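Long-range contacts in SusD-like carbohydrate binding protein (Bacteroides vulgatus, PDB 3LEW), which probably binds carbohydrate at the outer membrane of this gut bacterium as a member of the SusD family of nutrient-binding proteins: residues N251-W256 with M344-I349; Y225-L230 with L351-A356; A244-V249 with N326-F331; E183-I188 with E203-I208. One frame throughout, in Å; residues are numbered along the deposited sequence. Where two conformers were deposited one is given.

Along the chain, contact 4 closes first, pairing helix 170-187 with helix 202-215. Contact 2 then opens on helix 219-232 and closes last, on helix 346-359, so that contacts 1 and 3 fall within the span it bridges and alternate their own segments. Contact 1 is the hub. Its centre lies about 13 Å from that of contact 2, 14 Å from contact 3 and 15 Å from contact 4, and it touches all three; it shares helix 346-359 with contact 2. Contacts 3 and 4, with centres about 28 Å apart, do not touch. The series thus runs from the helical pairs, through a small two-stranded sheet, to a loop region, joining the helical part of the chain to the loops beyond the sheet.

Contact 1. Residues N251-W256 with M344-I349; sequences NKEWIW and MRVAEI
Glu253 reaches the first turn of helix 346-359 with a single oxygen: OE2 accepts from Ala347 N at 3.0 Å, met from above the carboxylate plane, and forms a salt bridge to Arg345 NH1 at 2.8 Å, weak as a hydrogen bond. Its CG stands anti to the backbone N (chi1 -152°) and the chain runs on extended, which brings the carboxylate to this helix start. OE1 turns to Arg376 and Met237 N, while Arg345 has further carboxylates in Glu401 and Glu405. With an alanine here, Ala347 N would probably be left without this acceptor, and Arg345 and Arg376 without the carboxylate that pairs with them. The backbones join in a classic beta bulge: Ile255 N and Trp256 N both donate to Met344 O, at 2.8 and 3.1 Å. Packing is tightest beside it, where Ile255 CG2 presses on CE of Met344, a selenomethionine, at 3.5 Å, and Ile255 CD1 rests on Ile349 CG1 at 3.8 Å. The opposite character appears at Asn251 and Lys252, in a type I turn: Lys252 is exposed and starts away from the other segment, and Asn251 OD1 takes Glu253 N in an Asx turn. Strands 254-258 and 341-345 form this two-stranded antiparallel sheet, with helix 202-215 against Ile255 and Trp256, helix 219-232 against Val346 and Ile349, and helix 365-376 against Ala347.

Contact 2. Residues Y225-L230 with L351-A356; sequences YSDKLL and LINAEA
Ser226 meets Asn353 first: its OG accepts from Asn353 ND2 at 2.9 Å along a nearly straight bond (170°) lying in the amide plane. OG sits between the backbone N and the carbonyl carbon (chi1 57°), where it also bonds Ala222 O one turn back, so the hydroxyl links its own helix to the partner helix. On the apolar side of this serine, CB lies 4.4 Å from Ile352 CG2, a loose touch. One residue on, Asp227 OD1 takes the other hydrogen of the same amide nitrogen, 2.8 Å from Asn353 ND2, approached from above the carboxylate plane. ND2 thus spends both its hydrogens on two successive residues of helix 219-232, which fixes the amide flip. Lys357 completes the polar group, reaching both Asp227 OD1 and Asn353 OD1. A leucine in place of Asn353 would probably leave Asp227 without its amide partner and strip Ser226 OG of its donor. A turn later, Leu230 lays CD1 against Asn353 CG at 3.9 Å, flanking the amide with methyl; a pentaethylene glycol, probably from the crystallisation liquor, lies near this leucine. The two helical segments run roughly antiparallel, at 143° with axes 9.3 Å apart, consistent with the TPR-like helical framework of SusD proteins. Helix 202-215 touches Ser226 through Ser210, and helix 365-376 touches Asn353 through Lys368.

Contact 3. Residues A244-V249 with N326-F331; sequences AGFNSV and NSKFRF
Phe246 is flanked by two side chains of the 326-331 loop. Lys328 lies over one face, its CE 3.8 Å from the ring centroid in a CH-pi contact, and its NZ 4.9 Å from that centroid in an off-centre cation-pi contact. The edge of Phe246 points at the face of Phe329, a T-shaped pair with centroids 5.6 Å apart and planes at 62°. With CG anti to the backbone N (chi1 -174°) and every later torsion extended, Lys328 stretches obliquely across the phenyl. Two hydrogen bonds sit beside this cluster: the backbone pair Arg330 N to Gly245 O at 2.9 Å, and the side-chain amide Asn247 ND2 to Arg330 O at 2.9 Å, the acceptor lying in the amide plane of Asn247 but the donor standing above the carbonyl plane. Gly245 CA rests over one face of the Arg330 guanidinium, and a water joins Gly245 N to Lys328 O. Gly245, the first residue past the helix, has a positive phi (111°) that a glycine tolerates readily; a CB there would strike Asn247 ND2 and the carbonyl O of Ala244.

In the next shell, Lys328 NZ is drawn by Glu405 and the carbonyls of Trp403 and Glu401, while Arg330 is steadied by Ser327 O, 2.9 Å from NH1, and by Lys243 O at NH2. Tyr242 meets Phe246 edge-to-face. The loops thus join the end of helix 239-242 to the exit of strand 321-326, with helix 271-274 packed on Phe329 and Asn247.

Contact 4. Residues E183-I188 with E203-I208; sequences EALELI and EVVLGI
Leu185 overlaps Leu206 and Val205 with one methyl: CD1 lies 3.6 Å from Leu206 CD2 and 3.8 Å from Val205 CG1. Its CB leans to the side of the partner helix, but with CG anti to the backbone N (chi1 -169°) the branch swings its end across the gap. Val205 is the other hub, pointing directly at helix 170-187 and dividing its two methyls between neighbours a turn apart. CG1 sits 3.8 Å from Leu185 N and 4.3 Å from Ala184 CB, a looser touch; the small alanine probably helps the valine approach the backbone. CG2 instead meets Ile188 CD1 at 3.8 Å, just where the chain leaves the helix. Val205 is therefore wedged among Ala184, Leu185 and Ile188, and the side chains interlock without a single hydrogen bond between the segments; apolar contact is what holds the pair. The helix segments run close to antiparallel, at 160° with axes 9.4 Å apart, and form a helical hairpin whose connection is the chain between 188 and 202, in keeping with the TPR-like folds of the SusD family. Helix 111-135 also packs against helix 170-187, touching Ala184 and Leu187. Tyr225 and Lys228 of helix 219-232 border Leu206, Tyr225 also touching Leu185, while Val204 and Ile208 face Trp256 of strand 254-258.

Contact 1. Residues N251-W256 with M344-I349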
loop_
_atom_site.group_PDB
_atom_site.type_symbol
_atom_site.label_atom_id
_atom_site.label_comp_id
_atom_site.label_asym_id
_atom_site.label_seq_id
_atom_site.Cartn_x
_atom_site.Cartn_y
_atom_site.Cartn_z
ATOM N N ASN A 251 12.500 6.644 -11.377
ATOM C CA ASN A 251 11.601 7.800 -11.431
ATOM C C ASN A 251 11.857 8.749 -10.252
ATOM O O ASN A 251 11.896 8.314 -9.076
ATOM C CB ASN A 251 10.182 7.229 -11.471
ATOM C CG ASN A 251 9.117 8.259 -11.586
ATOM O OD1 ASN A 251 9.052 9.188 -10.792
ATOM N ND2 ASN A 251 8.256 8.108 -12.605
ATOM N N LYS A 252 12.018 10.052 -10.534
ATOM C CA LYS A 252 12.357 11.027 -9.476
ATOM C C LYS A 252 11.245 11.276 -8.454
ATOM O O LYS A 252 11.495 11.865 -7.404
ATOM C CB LYS A 252 12.815 12.362 -10.064
ATOM C CG LYS A 252 14.243 12.309 -10.650
ATOM C CD LYS A 252 14.607 13.600 -11.451
ATOM C CE LYS A 252 13.823 13.694 -12.755
ATOM N NZ LYS A 252 14.032 15.016 -13.434
ATOM N N GLU A 253 10.024 10.872 -8.760
ATOM C CA GLU A 253 8.952 11.034 -7.788
ATOM C C GLU A 253 8.884 9.867 -6.807
ATOM O O GLU A 253 8.201 9.929 -5.777
ATOM C CB GLU A 253 7.609 11.220 -8.520
ATOM C CG GLU A 253 6.647 12.042 -7.681
ATOM C CD GLU A 253 5.199 11.946 -8.092
ATOM O OE1 GLU A 253 4.840 12.401 -9.218
ATOM O OE2 GLU A 253 4.397 11.417 -7.292
ATOM N N TRP A 254 9.518 8.750 -7.139
ATOM C CA TRP A 254 9.543 7.607 -6.225
ATOM C C TRP A 254 10.539 7.896 -5.116
ATOM O O TRP A 254 11.735 7.993 -5.351
ATOM C CB TRP A 254 9.923 6.306 -6.911
ATOM C CG TRP A 254 8.982 5.751 -7.912
ATOM C CD1 TRP A 254 8.136 6.444 -8.765
ATOM C CD2 TRP A 254 8.839 4.363 -8.253
ATOM N NE1 TRP A 254 7.473 5.557 -9.600
ATOM C CE2 TRP A 254 7.895 4.283 -9.319
ATOM C CE3 TRP A 254 9.426 3.183 -7.770
ATOM C CZ2 TRP A 254 7.548 3.077 -9.904
ATOM C CZ3 TRP A 254 9.103 1.973 -8.377
ATOM C CH2 TRP A 254 8.145 1.936 -9.432
ATOM N N ILE A 255 10.027 7.985 -3.900
ATOM C CA ILE A 255 10.843 8.117 -2.701
ATOM C C ILE A 255 11.387 6.765 -2.263
ATOM O O ILE A 255 12.531 6.667 -1.837
ATOM C CB ILE A 255 10.002 8.723 -1.572
ATOM C CG1 ILE A 255 9.582 10.152 -1.968
ATOM C CG2 ILE A 255 10.785 8.749 -0.271
ATOM C CD1 ILE A 255 8.569 10.775 -0.998
ATOM N N TRP A 256 10.584 5.719 -2.443
ATOM C CA TRP A 256 10.912 4.413 -1.934
ATOM C C TRP A 256 10.331 3.371 -2.844
ATOM O O TRP A 256 9.144 3.446 -3.218
ATOM C CB TRP A 256 10.303 4.260 -0.527
ATOM C CG TRP A 256 10.908 3.243 0.389
ATOM C CD1 TRP A 256 12.206 2.799 0.418
ATOM C CD2 TRP A 256 10.283 2.682 1.549
ATOM N NE1 TRP A 256 12.408 1.965 1.490
ATOM C CE2 TRP A 256 11.235 1.843 2.177
ATOM C CE3 TRP A 256 8.993 2.755 2.088
ATOM C CZ2 TRP A 256 10.937 1.100 3.332
ATOM C CZ3 TRP A 256 8.718 2.009 3.202
ATOM C CH2 TRP A 256 9.677 1.192 3.805
HETATM N N MSE A 344 6.401 4.319 -2.108
HETATM C CA MSE A 344 6.088 5.682 -1.634
HETATM C C MSE A 344 6.517 6.695 -2.674
HETATM O O MSE A 344 7.664 6.645 -3.128
HETATM C CB MSE A 344 6.770 5.993 -0.305
HETATM C CG MSE A 344 6.316 7.268 0.259
HETATM SE SE MSE A 344 6.891 7.392 2.168
HETATM C CE MSE A 344 8.653 7.170 1.992
ATOM N N ARG A 345 5.608 7.612 -3.043
ATOM C CA ARG A 345 5.903 8.696 -3.964
ATOM C C ARG A 345 5.642 10.060 -3.330
ATOM O O ARG A 345 4.856 10.202 -2.371
ATOM C CB ARG A 345 5.010 8.584 -5.204
ATOM C CG ARG A 345 5.146 7.305 -5.905
ATOM C CD ARG A 345 4.449 7.391 -7.266
ATOM N NE ARG A 345 2.989 7.306 -7.212
ATOM C CZ ARG A 345 2.130 8.243 -7.605
ATOM N NH1 ARG A 345 2.521 9.438 -8.052
ATOM N NH2 ARG A 345 0.827 7.955 -7.606
ATOM N N VAL A 346 6.257 11.075 -3.911
ATOM C CA VAL A 346 6.051 12.447 -3.433
ATOM C C VAL A 346 4.556 12.860 -3.494
ATOM O O VAL A 346 4.082 13.569 -2.604
ATOM C CB VAL A 346 6.925 13.475 -4.182
ATOM C CG1 VAL A 346 6.744 14.931 -3.515
ATOM C CG2 VAL A 346 8.437 13.058 -4.156
ATOM N N ALA A 347 3.810 12.434 -4.503
ATOM C CA ALA A 347 2.409 12.783 -4.558
ATOM C C ALA A 347 1.649 12.394 -3.287
ATOM O O ALA A 347 0.730 13.111 -2.888
ATOM C CB ALA A 347 1.706 12.137 -5.803
ATOM N N GLU A 348 1.941 11.231 -2.709
ATOM C CA GLU A 348 1.322 10.839 -1.453
ATOM C C GLU A 348 1.625 11.832 -0.337
ATOM O O GLU A 348 0.777 12.064 0.534
ATOM C CB GLU A 348 1.785 9.427 -1.053
ATOM C CG GLU A 348 1.139 8.929 0.252
ATOM C CD GLU A 348 1.821 7.721 0.876
ATOM O OE1 GLU A 348 2.703 7.104 0.268
ATOM O OE2 GLU A 348 1.469 7.409 2.046
ATOM N N ILE A 349 2.850 12.380 -0.330
ATOM C CA ILE A 349 3.254 13.350 0.706
ATOM C C ILE A 349 2.470 14.637 0.552
ATOM O O ILE A 349 2.028 15.195 1.548
ATOM C CB ILE A 349 4.778 13.609 0.707
ATOM C CG1 ILE A 349 5.571 12.283 0.731
ATOM C CG2 ILE A 349 5.168 14.523 1.866
ATOM C CD1 ILE A 349 5.168 11.324 1.922
#

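Contact 2. Residues Y225-L230 with L351-A356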
loop_
_atom_site.group_PDB
_atom_site.type_symbol
_atom_site.label_atom_id
_atom_site.label_comp_id
_atom_site.label_asym_id
_atom_site.label_seq_id
_atom_site.Cartn_x
_atom_site.Cartn_y
_atom_site.Cartn_z
ATOM N N TYR A 225 6.144 16.667 9.772
ATOM C CA TYR A 225 7.072 15.815 9.062
ATOM C C TYR A 225 6.875 15.929 7.543
ATOM O O TYR A 225 7.847 15.901 6.787
ATOM C CB TYR A 225 6.977 14.386 9.558
ATOM C CG TYR A 225 7.353 14.207 11.026
ATOM C CD1 TYR A 225 8.575 14.653 11.509
ATOM C CD2 TYR A 225 6.489 13.576 11.911
ATOM C CE1 TYR A 225 8.916 14.494 12.854
ATOM C CE2 TYR A 225 6.822 13.402 13.248
ATOM C CZ TYR A 225 8.021 13.857 13.716
ATOM O OH TYR A 225 8.401 13.728 15.060
ATOM N N SER A 226 5.626 16.042 7.067
ATOM C CA SER A 226 5.415 16.165 5.610
ATOM C C SER A 226 5.868 17.544 5.096
ATOM O O SER A 226 6.381 17.644 3.964
ATOM C CB SER A 226 3.954 15.841 5.245
ATOM O OG SER A 226 3.040 16.675 5.929
ATOM N N ASP A 227 5.673 18.604 5.881
ATOM C CA ASP A 227 6.253 19.906 5.538
ATOM C C ASP A 227 7.794 19.789 5.360
ATOM O O ASP A 227 8.361 20.305 4.393
ATOM C CB ASP A 227 5.956 20.947 6.640
ATOM C CG ASP A 227 4.597 21.677 6.475
ATOM O OD1 ASP A 227 3.916 21.606 5.420
ATOM O OD2 ASP A 227 4.243 22.406 7.439
ATOM N N LYS A 228 8.469 19.147 6.309
ATOM C CA LYS A 228 9.955 18.979 6.238
ATOM C C LYS A 228 10.352 18.258 4.974
ATOM O O LYS A 228 11.312 18.645 4.317
ATOM C CB LYS A 228 10.472 18.184 7.446
ATOM C CG LYS A 228 10.541 18.978 8.759
ATOM C CD LYS A 228 10.933 18.114 10.012
ATOM C CE LYS A 228 11.217 18.967 11.276
ATOM N NZ LYS A 228 12.611 19.477 11.286
ATOM N N LEU A 229 9.621 17.182 4.648
ATOM C CA LEU A 229 9.869 16.380 3.441
ATOM C C LEU A 229 9.689 17.243 2.195
ATOM O O LEU A 229 10.619 17.365 1.366
ATOM C CB LEU A 229 9.007 15.125 3.413
ATOM C CG LEU A 229 9.463 14.078 2.383
ATOM C CD1 LEU A 229 8.929 12.690 2.679
ATOM C CD2 LEU A 229 9.127 14.485 0.934
ATOM N N LEU A 230 8.576 17.959 2.110
ATOM C CA LEU A 230 8.332 18.755 0.906
ATOM C C LEU A 230 9.311 19.916 0.744
ATOM O O LEU A 230 9.578 20.336 -0.402
ATOM C CB LEU A 230 6.898 19.263 0.884
ATOM C CG LEU A 230 5.800 18.218 0.740
ATOM C CD1 LEU A 230 4.390 18.816 0.988
ATOM C CD2 LEU A 230 5.881 17.519 -0.636
ATOM N N LEU A 351 -0.546 14.768 -0.568
ATOM C CA LEU A 351 -1.891 14.401 -0.093
ATOM C C LEU A 351 -1.963 14.246 1.437
ATOM O O LEU A 351 -2.937 14.667 2.036
ATOM C CB LEU A 351 -2.328 13.106 -0.774
ATOM C CG LEU A 351 -2.730 13.299 -2.259
ATOM C CD1 LEU A 351 -2.692 11.926 -2.952
ATOM C CD2 LEU A 351 -4.151 13.900 -2.360
ATOM N N ILE A 352 -0.927 13.670 2.060
ATOM C CA ILE A 352 -0.838 13.586 3.523
ATOM C C ILE A 352 -0.792 15.002 4.156
ATOM O O ILE A 352 -1.483 15.269 5.125
ATOM C CB ILE A 352 0.410 12.792 4.005
ATOM C CG1 ILE A 352 0.315 11.283 3.642
ATOM C CG2 ILE A 352 0.646 12.940 5.546
ATOM C CD1 ILE A 352 1.594 10.532 3.722
ATOM N N ASN A 353 0.067 15.846 3.611
ATOM C CA ASN A 353 0.164 17.239 4.033
ATOM C C ASN A 353 -1.201 17.946 3.945
ATOM O O ASN A 353 -1.656 18.591 4.920
ATOM C CB ASN A 353 1.248 17.933 3.223
ATOM C CG ASN A 353 1.628 19.272 3.773
ATOM O OD1 ASN A 353 1.250 20.295 3.193
ATOM N ND2 ASN A 353 2.429 19.302 4.880
ATOM N N ALA A 354 -1.874 17.810 2.797
ATOM C CA ALA A 354 -3.222 18.372 2.637
ATOM C C ALA A 354 -4.212 17.867 3.668
ATOM O O ALA A 354 -4.925 18.644 4.291
ATOM C CB ALA A 354 -3.777 18.150 1.211
ATOM N N GLU A 355 -4.250 16.566 3.886
ATOM C CA GLU A 355 -5.213 15.992 4.820
ATOM C C GLU A 355 -4.950 16.385 6.290
ATOM O O GLU A 355 -5.879 16.724 7.033
ATOM C CB GLU A 355 -5.250 14.456 4.659
ATOM C CG GLU A 355 -6.344 13.842 5.494
ATOM C CD GLU A 355 -6.552 12.333 5.271
ATOM O OE1 GLU A 355 -6.085 11.784 4.239
ATOM O OE2 GLU A 355 -7.264 11.729 6.146
ATOM N N ALA A 356 -3.678 16.349 6.708
ATOM C CA ALA A 356 -3.331 16.763 8.051
ATOM C C ALA A 356 -3.741 18.227 8.250
ATOM O O ALA A 356 -4.359 18.591 9.252
ATOM C CB ALA A 356 -1.838 16.592 8.274
#

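Contact 3. Residues A244-V249 with N326-F331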
loop_
_atom_site.group_PDB
_atom_site.type_symbol
_atom_site.label_atom_id
_atom_site.label_comp_id
_atom_site.label_asym_id
_atom_site.label_seq_id
_atom_site.Cartn_x
_atom_site.Cartn_y
_atom_site.Cartn_z
ATOM N N ALA A 244 4.776 6.043 -18.283
ATOM C CA ALA A 244 5.877 5.141 -18.589
ATOM C C ALA A 244 5.777 3.751 -17.982
ATOM O O ALA A 244 6.669 2.935 -18.201
ATOM C CB ALA A 244 7.236 5.795 -18.161
ATOM N N GLY A 245 4.718 3.454 -17.228
ATOM C CA GLY A 245 4.433 2.076 -16.805
ATOM C C GLY A 245 4.596 1.783 -15.314
ATOM O O GLY A 245 4.414 0.645 -14.891
ATOM N N PHE A 246 4.952 2.795 -14.491
ATOM C CA PHE A 246 5.055 2.610 -13.011
ATOM C C PHE A 246 5.913 1.378 -12.630
ATOM O O PHE A 246 5.575 0.619 -11.719
ATOM C CB PHE A 246 3.659 2.582 -12.355
ATOM C CG PHE A 246 3.171 3.946 -11.912
ATOM C CD1 PHE A 246 2.755 4.858 -12.841
ATOM C CD2 PHE A 246 3.132 4.291 -10.571
ATOM C CE1 PHE A 246 2.342 6.136 -12.463
ATOM C CE2 PHE A 246 2.709 5.582 -10.193
ATOM C CZ PHE A 246 2.311 6.471 -11.148
ATOM N N ASN A 247 7.057 1.253 -13.293
ATOM C CA ASN A 247 7.843 0.016 -13.291
ATOM C C ASN A 247 9.365 0.199 -13.122
ATOM O O ASN A 247 10.107 -0.750 -13.313
ATOM C CB ASN A 247 7.536 -0.769 -14.527
ATOM C CG ASN A 247 7.940 -0.018 -15.798
ATOM O OD1 ASN A 247 8.827 0.861 -15.742
ATOM N ND2 ASN A 247 7.294 -0.326 -16.944
ATOM N N SER A 248 9.783 1.395 -12.729
ATOM C CA SER A 248 11.232 1.696 -12.504
ATOM C C SER A 248 11.465 2.603 -11.319
ATOM O O SER A 248 10.885 3.717 -11.249
ATOM C CB SER A 248 11.800 2.403 -13.736
ATOM O OG SER A 248 13.144 2.789 -13.538
ATOM N N VAL A 249 12.363 2.201 -10.413
ATOM C CA VAL A 249 12.725 3.028 -9.264
ATOM C C VAL A 249 13.506 4.301 -9.655
ATOM O O VAL A 249 13.639 5.225 -8.819
ATOM C CB VAL A 249 13.587 2.244 -8.218
ATOM C CG1 VAL A 249 12.784 1.099 -7.591
ATOM C CG2 VAL A 249 14.909 1.784 -8.848
ATOM N N ASN A 326 -6.415 -0.007 -16.969
ATOM C CA ASN A 326 -5.555 1.108 -16.650
ATOM C C ASN A 326 -4.158 0.819 -17.236
ATOM O O ASN A 326 -3.558 -0.185 -16.894
ATOM C CB ASN A 326 -5.470 1.293 -15.116
ATOM C CG ASN A 326 -5.003 2.672 -14.712
ATOM O OD1 ASN A 326 -4.345 3.413 -15.512
ATOM N ND2 ASN A 326 -5.335 3.054 -13.466
ATOM N N SER A 327 -3.675 1.677 -18.141
ATOM C CA SER A 327 -2.303 1.548 -18.641
ATOM C C SER A 327 -1.247 1.892 -17.556
ATOM O O SER A 327 -0.028 1.786 -17.808
ATOM C CB SER A 327 -2.119 2.398 -19.889
ATOM O OG SER A 327 -2.271 3.770 -19.578
ATOM N N LYS A 328 -1.683 2.260 -16.355
ATOM C CA LYS A 328 -0.757 2.763 -15.308
ATOM C C LYS A 328 0.443 1.844 -15.056
ATOM O O LYS A 328 1.597 2.297 -15.110
ATOM C CB LYS A 328 -1.526 2.997 -14.000
ATOM C CG LYS A 328 -0.741 3.647 -12.890
ATOM C CD LYS A 328 -1.640 4.020 -11.729
ATOM C CE LYS A 328 -0.849 4.600 -10.597
ATOM N NZ LYS A 328 -1.674 5.047 -9.438
ATOM N N PHE A 329 0.166 0.568 -14.776
ATOM C CA PHE A 329 1.203 -0.413 -14.445
ATOM C C PHE A 329 1.439 -1.321 -15.655
ATOM O O PHE A 329 0.491 -1.950 -16.171
ATOM C CB PHE A 329 0.799 -1.290 -13.288
ATOM C CG PHE A 329 0.636 -0.565 -12.011
ATOM C CD1 PHE A 329 1.716 -0.351 -11.203
ATOM C CD2 PHE A 329 -0.619 -0.123 -11.610
ATOM C CE1 PHE A 329 1.585 0.325 -9.986
ATOM C CE2 PHE A 329 -0.782 0.523 -10.404
ATOM C CZ PHE A 329 0.352 0.747 -9.585
ATOM N N ARG A 330 2.677 -1.328 -16.146
ATOM C CA ARG A 330 3.085 -2.266 -17.169
ATOM C C ARG A 330 4.424 -2.881 -16.877
ATOM O O ARG A 330 5.263 -2.237 -16.347
ATOM C CB ARG A 330 3.141 -1.592 -18.534
ATOM C CG ARG A 330 1.864 -0.885 -18.897
ATOM C CD ARG A 330 1.882 -0.288 -20.307
ATOM N NE ARG A 330 3.014 0.579 -20.640
ATOM C CZ ARG A 330 3.086 1.878 -20.314
ATOM N NH1 ARG A 330 2.105 2.463 -19.611
ATOM N NH2 ARG A 330 4.127 2.587 -20.690
ATOM N N PHE A 331 4.613 -4.149 -17.241
ATOM C CA PHE A 331 5.935 -4.748 -17.175
ATOM C C PHE A 331 6.958 -3.846 -17.864
ATOM O O PHE A 331 6.714 -3.269 -18.928
ATOM C CB PHE A 331 5.950 -6.125 -17.885
ATOM C CG PHE A 331 5.496 -7.288 -17.016
ATOM C CD1 PHE A 331 6.382 -7.896 -16.145
ATOM C CD2 PHE A 331 4.182 -7.795 -17.093
ATOM C CE1 PHE A 331 5.985 -8.961 -15.374
ATOM C CE2 PHE A 331 3.791 -8.840 -16.310
ATOM C CZ PHE A 331 4.698 -9.450 -15.472
HETATM O O HOH W 1 2.053 4.401 -16.850
#

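Contact 4. Residues E183-I188 with E203-I208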
loop_
_atom_site.group_PDB
_atom_site.type_symbol
_atom_site.label_atom_id
_atom_site.label_comp_id
_atom_site.label_asym_id
_atom_site.label_seq_id
_atom_site.Cartn_x
_atom_site.Cartn_y
_atom_site.Cartn_z
ATOM N N GLU A 183 12.783 7.873 16.539
ATOM C CA GLU A 183 14.165 7.516 16.939
ATOM C C GLU A 183 15.095 7.386 15.720
ATOM O O GLU A 183 16.231 7.855 15.745
ATOM C CB GLU A 183 14.162 6.217 17.723
ATOM C CG GLU A 183 13.718 6.454 19.122
ATOM C CD GLU A 183 13.773 5.222 20.052
ATOM O OE1 GLU A 183 14.253 4.127 19.625
ATOM O OE2 GLU A 183 13.313 5.381 21.232
ATOM N N ALA A 184 14.586 6.761 14.658
ATOM C CA ALA A 184 15.314 6.674 13.381
ATOM C C ALA A 184 15.628 8.038 12.787
ATOM O O ALA A 184 16.715 8.252 12.243
ATOM C CB ALA A 184 14.542 5.835 12.387
ATOM N N LEU A 185 14.658 8.939 12.841
ATOM C CA LEU A 185 14.863 10.277 12.292
ATOM C C LEU A 185 16.050 10.995 12.935
ATOM O O LEU A 185 16.768 11.719 12.267
ATOM C CB LEU A 185 13.611 11.135 12.423
ATOM C CG LEU A 185 13.592 12.457 11.662
ATOM C CD1 LEU A 185 13.530 12.192 10.188
ATOM C CD2 LEU A 185 12.365 13.299 12.115
ATOM N N GLU A 186 16.228 10.841 14.236
ATOM C CA GLU A 186 17.344 11.450 14.953
ATOM C C GLU A 186 18.689 10.795 14.612
ATOM O O GLU A 186 19.744 11.437 14.658
ATOM C CB GLU A 186 17.074 11.367 16.454
ATOM C CG GLU A 186 18.139 12.003 17.357
ATOM C CD GLU A 186 18.204 13.530 17.281
ATOM O OE1 GLU A 186 17.382 14.165 16.577
ATOM O OE2 GLU A 186 19.104 14.098 17.946
ATOM N N LEU A 187 18.654 9.504 14.322
ATOM C CA LEU A 187 19.859 8.707 14.087
ATOM C C LEU A 187 20.405 8.802 12.665
ATOM O O LEU A 187 21.607 8.747 12.475
ATOM C CB LEU A 187 19.605 7.230 14.418
ATOM C CG LEU A 187 19.541 6.885 15.909
ATOM C CD1 LEU A 187 18.848 5.518 16.160
ATOM C CD2 LEU A 187 20.970 6.932 16.527
ATOM N N ILE A 188 19.535 8.919 11.665
ATOM C CA ILE A 188 20.015 9.002 10.287
ATOM C C ILE A 188 20.256 10.467 9.909
ATOM O O ILE A 188 19.337 11.232 9.809
ATOM C CB ILE A 188 19.061 8.306 9.309
ATOM C CG1 ILE A 188 18.758 6.866 9.746
ATOM C CG2 ILE A 188 19.633 8.339 7.853
ATOM C CD1 ILE A 188 17.639 6.131 8.904
ATOM N N GLU A 203 14.934 11.311 4.196
ATOM C CA GLU A 203 13.689 11.576 3.473
ATOM C C GLU A 203 12.669 10.436 3.593
ATOM O O GLU A 203 11.467 10.667 3.792
ATOM C CB GLU A 203 13.988 11.900 2.003
ATOM C CG GLU A 203 12.725 12.125 1.211
ATOM C CD GLU A 203 12.949 12.509 -0.238
ATOM O OE1 GLU A 203 14.093 12.502 -0.694
ATOM O OE2 GLU A 203 11.952 12.808 -0.912
ATOM N N VAL A 204 13.144 9.199 3.447
ATOM C CA VAL A 204 12.279 8.032 3.572
ATOM C C VAL A 204 11.660 7.996 4.957
ATOM O O VAL A 204 10.451 7.823 5.087
ATOM C CB VAL A 204 12.973 6.691 3.235
ATOM C CG1 VAL A 204 12.006 5.477 3.464
ATOM C CG2 VAL A 204 13.508 6.670 1.779
ATOM N N VAL A 205 12.475 8.221 6.005
ATOM C CA VAL A 205 11.935 8.265 7.378
ATOM C C VAL A 205 10.838 9.355 7.530
ATOM O O VAL A 205 9.786 9.092 8.100
ATOM C CB VAL A 205 13.037 8.436 8.415
ATOM C CG1 VAL A 205 12.421 8.531 9.833
ATOM C CG2 VAL A 205 14.049 7.236 8.357
ATOM N N LEU A 206 11.083 10.565 7.026
ATOM C CA LEU A 206 10.094 11.622 7.102
ATOM C C LEU A 206 8.796 11.168 6.426
ATOM O O LEU A 206 7.698 11.452 6.924
ATOM C CB LEU A 206 10.607 12.918 6.425
ATOM C CG LEU A 206 11.684 13.710 7.180
ATOM C CD1 LEU A 206 12.232 14.813 6.281
ATOM C CD2 LEU A 206 11.089 14.308 8.522
ATOM N N GLY A 207 8.918 10.466 5.296
ATOM C CA GLY A 207 7.736 10.077 4.564
ATOM C C GLY A 207 6.952 9.021 5.327
ATOM O O GLY A 207 5.692 9.091 5.420
ATOM N N ILE A 208 7.650 7.984 5.817
ATOM C CA ILE A 208 6.911 6.930 6.559
ATOM C C ILE A 208 6.305 7.513 7.856
ATOM O O ILE A 208 5.162 7.164 8.263
ATOM C CB ILE A 208 7.785 5.700 6.928
ATOM C CG1 ILE A 208 8.465 5.111 5.695
ATOM C CG2 ILE A 208 6.893 4.641 7.672
ATOM C CD1 ILE A 208 9.745 4.226 6.041
#